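PDB 2GZS: IroE protein from Escherichia coli, which hydrolyses the trilactone of the siderophore enterobactin and of its glucosylated forms, preferring the iron-free substrates and usually cutting once to leave linear trimers. Local coordinates for residues 43-48 / 131-136. Residues are numbered along the deposited sequence; the frame is centred on the assembly and turned at random.
Sequences YPILYM and KVEQGL
Y47, on the sheet strand 43-48, reaches across to E133 in the turn that follows helix 117-132, and its hydroxyl donates a hydrogen bond to the carboxylate. From CB, the side chain leaves the strand with CG anti to the carbonyl carbon (chi1 -74°), which carries the phenol ring over to the helix end. CE1 then meets the V132 methyl CG2 at 4.0 Å, the two side chains running past each other in opposite directions. On the other flank, CE2 lies 3.6 Å from E133 OE2, which sits at the ring edge near its plane. At the tip, the distance from OH to E133 OE2 is 2.6 Å. The hydroxyl meets OE2 on its anti side, 20° out of the carboxylate plane. Ring and carboxylate are turned 45° apart. The same OH also lies 3.6 Å from V132 CG2. I45, two residues earlier on the strand, sets its CD1 3.9 Å from E133 CG, an apolar contact against the aliphatic part of the acid. A phenylalanine in place of Y47 would probably leave E133 OE2 without this donor, V132 CG2 without the hydroxyl beside it, and the carboxylate freer to turn. The contact joins a strand of the alpha/beta-hydrolase sheet to the turn after helix 117-132; with the phenol bonded to OE2 and R143 of the adjacent parallel strand 143-148 salt-bridged to OE1, the arrangement is likely to favour the ionised acid.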
ATOM      1  N   TYR A  43     -14.220 -10.841  -2.949  1.00 14.46           N
ATOM      2  CA  TYR A  43     -13.828  -9.732  -2.092  1.00 14.53           C
ATOM      3  C   TYR A  43     -12.813  -8.798  -2.797  1.00 14.72           C
ATOM      4  O   TYR A  43     -11.972  -9.351  -3.493  1.00 14.58           O
ATOM      5  CB  TYR A  43     -13.179 -10.244  -0.839  1.00 14.54           C
ATOM      6  CG  TYR A  43     -13.961 -11.100   0.161  1.00 14.23           C
ATOM      7  CD1 TYR A  43     -14.985 -10.530   0.891  1.00 14.85           C
ATOM      8  CD2 TYR A  43     -13.522 -12.419   0.292  1.00 17.72           C
ATOM      9  CE1 TYR A  43     -15.678 -11.346   1.813  1.00 16.90           C
ATOM     10  CE2 TYR A  43     -14.196 -13.227   1.217  1.00 18.78           C
ATOM     11  CZ  TYR A  43     -15.218 -12.642   1.902  1.00 17.34           C
ATOM     12  OH  TYR A  43     -15.835 -13.511   2.810  1.00 23.33           O
ATOM     13  N   PRO A  44     -12.975  -7.503  -2.584  1.00 12.45           N
ATOM     14  CA  PRO A  44     -11.818  -6.616  -2.923  1.00 11.56           C
ATOM     15  C   PRO A  44     -10.698  -7.009  -1.988  1.00 11.73           C
ATOM     16  O   PRO A  44     -10.927  -7.597  -0.935  1.00 11.07           O
ATOM     17  CB  PRO A  44     -12.311  -5.246  -2.547  1.00 14.45           C
ATOM     18  CG  PRO A  44     -13.786  -5.326  -2.346  1.00 21.81           C
ATOM     19  CD  PRO A  44     -14.044  -6.749  -1.989  1.00 13.98           C
ATOM     20  N   ILE A  45      -9.429  -6.619  -2.336  1.00 11.51           N
ATOM     21  CA  ILE A  45      -8.364  -7.006  -1.426  1.00  9.37           C
ATOM     22  C   ILE A  45      -7.317  -5.881  -1.398  1.00 11.21           C
ATOM     23  O   ILE A  45      -7.024  -5.371  -2.492  1.00 12.59           O
ATOM     24  CB  ILE A  45      -7.711  -8.358  -1.828  1.00 12.80           C
ATOM     25  CG1 ILE A  45      -6.660  -8.844  -0.826  1.00 11.66           C
ATOM     26  CG2 ILE A  45      -7.173  -8.330  -3.280  1.00 12.11           C
ATOM     27  CD1 ILE A  45      -6.177 -10.299  -1.090  1.00 11.87           C
ATOM     28  N   LEU A  46      -6.847  -5.534  -0.194  1.00 10.29           N
ATOM     29  CA  LEU A  46      -5.894  -4.417  -0.126  1.00  8.68           C
ATOM     30  C   LEU A  46      -4.635  -4.947   0.570  1.00 10.76           C
ATOM     31  O   LEU A  46      -4.728  -5.421   1.700  1.00  9.24           O
ATOM     32  CB  LEU A  46      -6.543  -3.272   0.633  1.00  9.59           C
ATOM     33  CG  LEU A  46      -5.654  -1.989   0.656  1.00 13.06           C
ATOM     34  CD1 LEU A  46      -5.290  -1.429  -0.698  1.00 11.75           C
ATOM     35  CD2 LEU A  46      -6.361  -0.936   1.505  1.00 16.53           C
ATOM     36  N   TYR A  47      -3.504  -4.864  -0.125  1.00  8.90           N
ATOM     37  CA  TYR A  47      -2.189  -5.219   0.370  1.00  8.55           C
ATOM     38  C   TYR A  47      -1.545  -3.970   1.005  1.00  7.07           C
ATOM     39  O   TYR A  47      -1.602  -2.925   0.306  1.00 10.15           O
ATOM     40  CB  TYR A  47      -1.319  -5.734  -0.788  1.00  9.01           C
ATOM     41  CG  TYR A  47      -1.713  -7.150  -1.238  1.00  9.25           C
ATOM     42  CD1 TYR A  47      -0.986  -8.238  -0.773  1.00 12.18           C
ATOM     43  CD2 TYR A  47      -2.803  -7.283  -2.072  1.00 10.84           C
ATOM     44  CE1 TYR A  47      -1.324  -9.557  -1.155  1.00 12.85           C
ATOM     45  CE2 TYR A  47      -3.129  -8.593  -2.447  1.00 10.90           C
ATOM     46  CZ  TYR A  47      -2.402  -9.658  -1.999  1.00 10.97           C
ATOM     47  OH  TYR A  47      -2.784 -10.952  -2.405  1.00 13.53           O
HETATM   48  N   MSE A  48      -1.078  -4.071   2.218  1.00  7.63           N
HETATM   49  CA  MSE A  48      -0.673  -2.894   2.974  1.00  9.05           C
HETATM   50  C   MSE A  48       0.726  -3.077   3.541  1.00  9.53           C
HETATM   51  O   MSE A  48       1.027  -4.042   4.226  1.00  9.08           O
HETATM   52  CB  MSE A  48      -1.673  -2.709   4.155  1.00 10.77           C
HETATM   53  CG  MSE A  48      -3.104  -2.563   3.526  1.00 10.95           C
HETATM   54 SE   MSE A  48      -4.431  -2.005   4.845  1.00 13.17          SE
HETATM   55  CE  MSE A  48      -3.465  -3.350   5.781  1.00 44.27           C
ATOM     56  N   LYS A 131       0.025 -16.953  -2.624  1.00 12.36           N
ATOM     57  CA  LYS A 131      -0.196 -17.837  -1.495  1.00 13.41           C
ATOM     58  C   LYS A 131      -1.386 -17.328  -0.699  1.00 19.46           C
ATOM     59  O   LYS A 131      -2.281 -18.132  -0.376  1.00 16.21           O
ATOM     60  CB  LYS A 131       1.095 -17.898  -0.664  1.00 15.79           C
ATOM     61  CG  LYS A 131       0.982 -18.651   0.656  1.00 16.81           C
ATOM     62  CD  LYS A 131       0.261 -19.957   0.405  1.00 20.75           C
ATOM     63  CE  LYS A 131       1.092 -21.045  -0.236  1.00 41.50           C
ATOM     64  NZ  LYS A 131       0.305 -22.274  -0.571  1.00 44.42           N
ATOM     65  N   VAL A 132      -1.430 -16.037  -0.326  1.00 12.65           N
ATOM     66  CA  VAL A 132      -2.497 -15.652   0.603  1.00 14.07           C
ATOM     67  C   VAL A 132      -3.854 -15.602  -0.129  1.00 15.21           C
ATOM     68  O   VAL A 132      -4.873 -15.710   0.602  1.00 14.73           O
ATOM     69  CB  VAL A 132      -2.173 -14.322   1.316  1.00 17.15           C
ATOM     70  CG1 VAL A 132      -0.823 -14.381   2.037  1.00 17.90           C
ATOM     71  CG2 VAL A 132      -2.202 -13.197   0.307  1.00 14.29           C
ATOM     72  N   GLU A 133      -3.935 -15.498  -1.447  1.00 11.75           N
ATOM     73  CA  GLU A 133      -5.207 -15.516  -2.150  1.00 10.77           C
ATOM     74  C   GLU A 133      -5.742 -16.933  -2.410  1.00 18.70           C
ATOM     75  O   GLU A 133      -6.914 -17.052  -2.822  1.00 15.75           O
ATOM     76  CB  GLU A 133      -5.019 -14.780  -3.504  1.00 11.47           C
ATOM     77  CG  GLU A 133      -4.910 -13.268  -3.219  1.00  9.78           C
ATOM     78  CD  GLU A 133      -4.929 -12.444  -4.485  1.00 18.37           C
ATOM     79  OE1 GLU A 133      -5.376 -12.830  -5.608  1.00 18.08           O
ATOM     80  OE2 GLU A 133      -4.437 -11.258  -4.448  1.00 18.63           O
ATOM     81  N   GLN A 134      -4.909 -17.969  -2.194  1.00 16.31           N
ATOM     82  CA  GLN A 134      -5.408 -19.328  -2.414  1.00 17.88           C
ATOM     83  C   GLN A 134      -6.567 -19.595  -1.490  1.00 16.19           C
ATOM     84  O   GLN A 134      -6.658 -19.310  -0.315  1.00 17.41           O
ATOM     85  CB  GLN A 134      -4.254 -20.322  -2.172  1.00 23.35           C
ATOM     86  CG  GLN A 134      -3.199 -20.277  -3.257  1.00 29.47           C
ATOM     87  CD  GLN A 134      -2.026 -21.169  -2.874  1.00 46.56           C
ATOM     88  OE1 GLN A 134      -2.153 -21.984  -1.968  1.00 34.66           O
ATOM     89  NE2 GLN A 134      -0.915 -20.995  -3.573  1.00 78.09           N
ATOM     90  N   GLY A 135      -7.586 -20.223  -2.084  1.00 17.02           N
ATOM     91  CA  GLY A 135      -8.707 -20.556  -1.205  1.00 18.22           C
ATOM     92  C   GLY A 135      -9.663 -19.403  -0.959  1.00 21.79           C
ATOM     93  O   GLY A 135     -10.640 -19.569  -0.182  1.00 24.37           O
ATOM     94  N   LEU A 136      -9.450 -18.251  -1.595  1.00 15.33           N
ATOM     95  CA  LEU A 136     -10.391 -17.136  -1.405  1.00 14.74           C
ATOM     96  C   LEU A 136     -10.984 -16.691  -2.729  1.00 16.62           C
ATOM     97  O   LEU A 136     -10.385 -16.711  -3.804  1.00 18.91           O
ATOM     98  CB  LEU A 136      -9.699 -15.911  -0.764  1.00 16.57           C
ATOM     99  CG  LEU A 136      -9.139 -16.111   0.635  1.00 18.96           C
ATOM    100  CD1 LEU A 136      -8.372 -14.866   1.080  1.00 15.17           C
ATOM    101  CD2 LEU A 136     -10.256 -16.455   1.603  1.00 20.05           C
TER